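PDB 3KK7: putative cell invasion protein with MAC/Perforin domain from Bacteroides thetaiotaomicron VPI-5482, which belongs to the membrane-attack complex/perforin (MACPF) family and may act in pore formation or cell invasion, though its function is not established. Local coordinates for residues T142-K156 and L225-K239. Residues are numbered along the deposited sequence; the frame is centred on the assembly and turned at random.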
loop_
_atom_site.group_PDB
_atom_site.type_symbol
_atom_site.label_atom_id
_atom_site.label_comp_id
_atom_site.label_asym_id
_atom_site.label_seq_id
_atom_site.Cartn_x
_atom_site.Cartn_y
_atom_site.Cartn_z
ATOM N N THR A 142 -7.329 15.796 9.693
ATOM C CA THR A 142 -7.115 17.094 9.111
ATOM C C THR A 142 -8.185 18.075 9.545
ATOM O O THR A 142 -7.863 19.209 9.931
ATOM C CB THR A 142 -7.092 17.029 7.549
ATOM O OG1 THR A 142 -6.096 16.098 7.133
ATOM C CG2 THR A 142 -6.793 18.399 6.937
ATOM N N ILE A 143 -9.455 17.659 9.479
ATOM C CA ILE A 143 -10.532 18.564 9.903
ATOM C C ILE A 143 -10.245 19.012 11.333
ATOM O O ILE A 143 -10.270 20.206 11.630
ATOM C CB ILE A 143 -11.946 17.948 9.900
ATOM C CG1 ILE A 143 -12.300 17.365 8.534
ATOM C CG2 ILE A 143 -12.978 19.007 10.281
ATOM C CD1 ILE A 143 -12.165 18.327 7.390
ATOM N N LYS A 144 -9.927 18.062 12.200
ATOM C CA LYS A 144 -9.688 18.389 13.590
ATOM C C LYS A 144 -8.486 19.322 13.784
ATOM O O LYS A 144 -8.517 20.163 14.663
ATOM C CB LYS A 144 -9.538 17.127 14.434
ATOM C CG LYS A 144 -10.821 16.356 14.651
ATOM C CD LYS A 144 -10.613 15.313 15.761
ATOM C CE LYS A 144 -11.881 14.606 16.132
ATOM N NZ LYS A 144 -11.662 13.684 17.291
ATOM N N GLU A 145 -7.468 19.211 12.936
ATOM C CA GLU A 145 -6.281 20.067 13.053
ATOM C C GLU A 145 -6.505 21.411 12.413
ATOM O O GLU A 145 -5.850 22.377 12.784
ATOM C CB GLU A 145 -5.048 19.426 12.401
ATOM C CG GLU A 145 -4.494 18.238 13.145
ATOM C CD GLU A 145 -3.494 17.418 12.347
ATOM O OE1 GLU A 145 -3.177 17.759 11.191
ATOM O OE2 GLU A 145 -3.010 16.405 12.892
ATOM N N THR A 146 -7.409 21.484 11.437
ATOM C CA THR A 146 -7.606 22.721 10.656
ATOM C C THR A 146 -8.570 23.667 11.311
ATOM O O THR A 146 -8.502 24.877 11.089
ATOM C CB THR A 146 -8.176 22.420 9.287
ATOM O OG1 THR A 146 -7.321 21.491 8.632
ATOM C CG2 THR A 146 -8.296 23.662 8.468
ATOM N N PHE A 147 -9.495 23.114 12.076
ATOM C CA PHE A 147 -10.537 23.918 12.679
ATOM C C PHE A 147 -10.345 23.966 14.171
ATOM O O PHE A 147 -9.955 22.985 14.799
ATOM C CB PHE A 147 -11.936 23.444 12.269
ATOM C CG PHE A 147 -12.201 23.650 10.822
ATOM C CD1 PHE A 147 -12.578 24.891 10.356
ATOM C CD2 PHE A 147 -11.968 22.642 9.907
ATOM C CE1 PHE A 147 -12.761 25.107 8.994
ATOM C CE2 PHE A 147 -12.152 22.848 8.566
ATOM C CZ PHE A 147 -12.555 24.083 8.105
ATOM N N VAL A 148 -10.574 25.154 14.711
ATOM C CA VAL A 148 -10.387 25.425 16.126
ATOM C C VAL A 148 -11.154 24.343 16.859
ATOM O O VAL A 148 -12.175 23.855 16.361
ATOM C CB VAL A 148 -10.868 26.884 16.492
ATOM C CG1 VAL A 148 -11.230 27.013 17.972
ATOM C CG2 VAL A 148 -9.801 27.940 16.050
ATOM N N HIS A 149 -10.595 23.930 17.991
ATOM C CA HIS A 149 -11.196 22.972 18.902
ATOM C C HIS A 149 -12.665 23.349 19.248
ATOM O O HIS A 149 -12.953 24.532 19.489
ATOM C CB HIS A 149 -10.311 22.921 20.160
ATOM C CG HIS A 149 -10.853 22.055 21.258
ATOM N ND1 HIS A 149 -10.807 20.676 21.206
ATOM C CD2 HIS A 149 -11.456 22.374 22.433
ATOM C CE1 HIS A 149 -11.368 20.182 22.299
ATOM N NE2 HIS A 149 -11.765 21.190 23.061
ATOM N N ASN A 150 -13.567 22.347 19.280
ATOM C CA ASN A 150 -15.039 22.576 19.423
ATOM C C ASN A 150 -15.715 21.845 20.569
ATOM O O ASN A 150 -15.311 20.747 20.935
ATOM C CB ASN A 150 -15.812 22.110 18.181
ATOM C CG ASN A 150 -14.926 21.808 17.026
ATOM O OD1 ASN A 150 -14.683 22.666 16.181
ATOM N ND2 ASN A 150 -14.404 20.587 16.983
ATOM N N THR A 151 -16.794 22.445 21.065
ATOM C CA THR A 151 -17.757 21.784 21.959
ATOM C C THR A 151 -18.920 21.209 21.141
ATOM O O THR A 151 -19.829 20.580 21.711
ATOM C CB THR A 151 -18.339 22.798 23.018
ATOM O OG1 THR A 151 -17.389 22.967 24.072
ATOM C CG2 THR A 151 -19.715 22.353 23.630
ATOM N N ASP A 152 -18.884 21.417 19.818
ATOM C CA ASP A 152 -20.051 21.191 18.943
ATOM C C ASP A 152 -20.666 19.795 19.043
ATOM O O ASP A 152 -19.952 18.786 19.164
ATOM C CB ASP A 152 -19.699 21.502 17.485
ATOM C CG ASP A 152 -19.497 22.994 17.229
ATOM O OD1 ASP A 152 -20.262 23.807 17.799
ATOM O OD2 ASP A 152 -18.584 23.341 16.443
ATOM N N ASP A 153 -21.999 19.771 19.029
ATOM C CA ASP A 153 -22.801 18.549 19.031
ATOM C C ASP A 153 -22.721 17.970 17.628
ATOM O O ASP A 153 -23.329 18.497 16.693
ATOM C CB ASP A 153 -24.255 18.917 19.396
ATOM C CG ASP A 153 -25.229 17.722 19.403
ATOM O OD1 ASP A 153 -24.862 16.590 18.993
ATOM O OD2 ASP A 153 -26.400 17.952 19.815
ATOM N N SER A 154 -21.988 16.876 17.481
ATOM C CA SER A 154 -21.814 16.271 16.167
ATOM C C SER A 154 -23.129 16.144 15.344
ATOM O O SER A 154 -23.087 16.123 14.120
ATOM C CB SER A 154 -21.127 14.895 16.294
ATOM O OG SER A 154 -22.048 13.909 16.738
ATOM N N GLU A 155 -24.278 16.052 16.006
ATOM C CA GLU A 155 -25.570 15.977 15.311
ATOM C C GLU A 155 -25.809 17.140 14.399
ATOM O O GLU A 155 -26.460 16.988 13.378
ATOM C CB GLU A 155 -26.714 15.970 16.302
ATOM C CG GLU A 155 -26.825 14.709 17.098
ATOM C CD GLU A 155 -28.049 13.923 16.732
ATOM O OE1 GLU A 155 -27.987 13.229 15.678
ATOM O OE2 GLU A 155 -29.061 14.011 17.501
ATOM N N LYS A 156 -25.326 18.305 14.795
ATOM C CA LYS A 156 -25.490 19.513 14.007
ATOM C C LYS A 156 -24.368 19.763 13.001
ATOM O O LYS A 156 -24.483 20.644 12.156
ATOM C CB LYS A 156 -25.600 20.728 14.938
ATOM C CG LYS A 156 -26.701 20.625 15.989
ATOM C CD LYS A 156 -27.005 21.948 16.673
ATOM C CE LYS A 156 -28.151 21.784 17.701
ATOM N NZ LYS A 156 -27.651 21.117 18.952
ATOM N N LEU A 225 -11.809 23.559 2.585
ATOM C CA LEU A 225 -12.602 22.706 3.456
ATOM C C LEU A 225 -13.490 23.601 4.292
ATOM O O LEU A 225 -13.094 24.712 4.642
ATOM C CB LEU A 225 -11.714 21.860 4.362
ATOM C CG LEU A 225 -10.629 21.063 3.645
ATOM C CD1 LEU A 225 -9.686 20.480 4.674
ATOM C CD2 LEU A 225 -11.273 19.997 2.794
ATOM N N PHE A 226 -14.691 23.111 4.590
ATOM C CA PHE A 226 -15.685 23.846 5.350
ATOM C C PHE A 226 -16.139 23.044 6.570
ATOM O O PHE A 226 -16.273 21.793 6.535
ATOM C CB PHE A 226 -16.926 24.161 4.498
ATOM C CG PHE A 226 -16.649 25.005 3.279
ATOM C CD1 PHE A 226 -16.016 24.474 2.175
ATOM C CD2 PHE A 226 -17.063 26.301 3.218
ATOM C CE1 PHE A 226 -15.787 25.237 1.066
ATOM C CE2 PHE A 226 -16.817 27.058 2.111
ATOM C CZ PHE A 226 -16.189 26.522 1.037
ATOM N N TYR A 227 -16.387 23.780 7.645
ATOM C CA TYR A 227 -16.923 23.208 8.859
ATOM C C TYR A 227 -18.097 24.051 9.322
ATOM O O TYR A 227 -17.918 25.184 9.742
ATOM C CB TYR A 227 -15.826 23.118 9.919
ATOM C CG TYR A 227 -16.289 22.477 11.207
ATOM C CD1 TYR A 227 -16.857 23.241 12.214
ATOM C CD2 TYR A 227 -16.137 21.088 11.434
ATOM C CE1 TYR A 227 -17.278 22.646 13.416
ATOM C CE2 TYR A 227 -16.558 20.495 12.645
ATOM C CZ TYR A 227 -17.120 21.288 13.619
ATOM O OH TYR A 227 -17.540 20.744 14.797
ATOM N N GLY A 228 -19.303 23.491 9.204
ATOM C CA GLY A 228 -20.560 24.163 9.579
ATOM C C GLY A 228 -21.344 23.528 10.733
ATOM O O GLY A 228 -21.392 22.292 10.893
ATOM N N VAL A 229 -21.955 24.394 11.553
ATOM C CA VAL A 229 -22.928 23.956 12.551
ATOM C C VAL A 229 -24.312 24.359 12.029
ATOM O O VAL A 229 -24.662 25.548 12.003
ATOM C CB VAL A 229 -22.639 24.538 13.934
ATOM C CG1 VAL A 229 -23.759 24.205 14.911
ATOM C CG2 VAL A 229 -21.299 24.011 14.432
ATOM N N ASP A 230 -25.082 23.363 11.597
ATOM C CA ASP A 230 -26.394 23.607 11.037
ATOM C C ASP A 230 -27.322 23.909 12.214
ATOM O O ASP A 230 -27.440 23.138 13.170
ATOM C CB ASP A 230 -26.870 22.400 10.226
ATOM C CG ASP A 230 -28.009 22.734 9.287
ATOM O OD1 ASP A 230 -29.124 23.055 9.763
ATOM O OD2 ASP A 230 -27.782 22.643 8.066
ATOM N N THR A 231 -27.949 25.066 12.138
ATOM C CA THR A 231 -28.771 25.595 13.207
ATOM C C THR A 231 -29.985 24.720 13.503
ATOM O O THR A 231 -30.322 24.473 14.679
ATOM C CB THR A 231 -29.228 27.013 12.817
ATOM O OG1 THR A 231 -28.058 27.804 12.552
ATOM C CG2 THR A 231 -30.132 27.675 13.924
ATOM N N ASN A 232 -30.625 24.231 12.446
ATOM C CA ASN A 232 -31.912 23.568 12.618
ATOM C C ASN A 232 -32.106 22.162 12.073
ATOM O O ASN A 232 -33.116 21.548 12.400
ATOM C CB ASN A 232 -33.025 24.500 12.119
ATOM C CG ASN A 232 -33.432 25.528 13.171
ATOM O OD1 ASN A 232 -33.296 26.724 12.966
ATOM N ND2 ASN A 232 -33.929 25.054 14.303
ATOM N N SER A 233 -31.183 21.643 11.274
ATOM C CA SER A 233 -31.326 20.283 10.760
ATOM C C SER A 233 -30.272 19.390 11.361
ATOM O O SER A 233 -29.126 19.796 11.480
ATOM C CB SER A 233 -31.167 20.248 9.251
ATOM O OG SER A 233 -32.175 20.982 8.614
ATOM N N ILE A 234 -30.670 18.185 11.740
ATOM C CA ILE A 234 -29.733 17.148 12.178
ATOM C C ILE A 234 -29.665 15.961 11.190
ATOM O O ILE A 234 -28.783 15.111 11.295
ATOM C CB ILE A 234 -30.090 16.607 13.593
ATOM C CG1 ILE A 234 -31.462 15.918 13.599
ATOM C CG2 ILE A 234 -29.983 17.725 14.647
ATOM C CD1 ILE A 234 -31.779 15.190 14.922
ATOM N N GLN A 235 -30.620 15.900 10.265
ATOM C CA GLN A 235 -30.676 14.862 9.254
ATOM C C GLN A 235 -29.525 14.996 8.275
ATOM O O GLN A 235 -29.305 16.072 7.712
ATOM C CB GLN A 235 -31.991 14.938 8.465
ATOM C CG GLN A 235 -33.199 14.416 9.216
ATOM C CD GLN A 235 -33.025 12.957 9.625
ATOM O OE1 GLN A 235 -32.373 12.158 8.907
ATOM N NE2 GLN A 235 -33.582 12.596 10.786
ATOM N N PHE A 236 -28.833 13.881 8.043
ATOM C CA PHE A 236 -27.666 13.876 7.172
ATOM C C PHE A 236 -27.937 14.546 5.819
ATOM O O PHE A 236 -27.103 15.282 5.315
ATOM C CB PHE A 236 -27.102 12.454 6.964
ATOM C CG PHE A 236 -27.925 11.598 6.068
ATOM C CD1 PHE A 236 -27.743 11.648 4.691
ATOM C CD2 PHE A 236 -28.869 10.731 6.597
ATOM C CE1 PHE A 236 -28.504 10.862 3.858
ATOM C CE2 PHE A 236 -29.648 9.946 5.781
ATOM C CZ PHE A 236 -29.466 10.002 4.398
ATOM N N ASP A 237 -29.107 14.305 5.248
ATOM C CA ASP A 237 -29.362 14.803 3.919
ATOM C C ASP A 237 -29.691 16.286 3.942
ATOM O O ASP A 237 -29.157 17.058 3.132
ATOM C CB ASP A 237 -30.411 13.959 3.160
ATOM C CG ASP A 237 -31.702 13.808 3.895
ATOM O OD1 ASP A 237 -31.762 14.137 5.098
ATOM O OD2 ASP A 237 -32.671 13.355 3.267
ATOM N N SER A 238 -30.525 16.698 4.882
ATOM C CA SER A 238 -30.851 18.115 5.001
ATOM C C SER A 238 -29.590 18.993 5.213
ATOM O O SER A 238 -29.440 20.035 4.587
ATOM C CB SER A 238 -31.856 18.324 6.135
ATOM O OG SER A 238 -32.986 17.471 5.975
ATOM N N LYS A 239 -28.691 18.557 6.094
ATOM C CA LYS A 239 -27.476 19.312 6.372
ATOM C C LYS A 239 -26.617 19.374 5.118
ATOM O O LYS A 239 -26.049 20.406 4.816
ATOM C CB LYS A 239 -26.682 18.709 7.529
ATOM C CG LYS A 239 -27.393 18.699 8.887
ATOM C CD LYS A 239 -26.455 18.268 10.052
ATOM C CE LYS A 239 -25.949 16.793 9.973
ATOM N NZ LYS A 239 -25.098 16.335 11.156
#
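K239 NZ donates to the backbone oxygen E155 O over 2.7 Å, coming from above the carbonyl plane rather than along a lone pair, and gives a second hydrogen bond to V157 O. A bend at chi3 turns the end of the lysine chain onto these carbonyls, and the ammonium thereby ties the start of helix 236-249 to the entry of strand 157-173. Beside it, D230 N meets K156 O at 2.8 Å in a nearly straight bond. D230 OD1 in turn accepts from N232 N and S233 N, an Asx motif at the bend that follows strand 220-230.

The other end of the contact is aromatic. Y227 CB sits over the centre of the F147 ring, 3.6 Å from its centroid, in a CH-pi contact, while L225 O lies at that ring's edge and T146 CG2 lies over the opposite face, toward its rim. With CG anti to the backbone N (chi1 -178°), the Y227 ring is displaced from F147 with little overlap, the two planes inclined by 28°, and passes I143 CG2. Its OH donates to the anti lone pair of D152 OD2 at 3.2 Å, the same oxygen that meets V229 CG2. A valine in place of Y227 would probably leave D152 without this hydroxyl partner and open a gap between I143 and the loop at D152.

The arrangement illustrates how a helix and the loop leaving it pack on a MACPF-domain sheet: helix 142-146 crosses strand 225-230 at -77°, and that strand is hydrogen-bonded between strands 157-173 and 288-298.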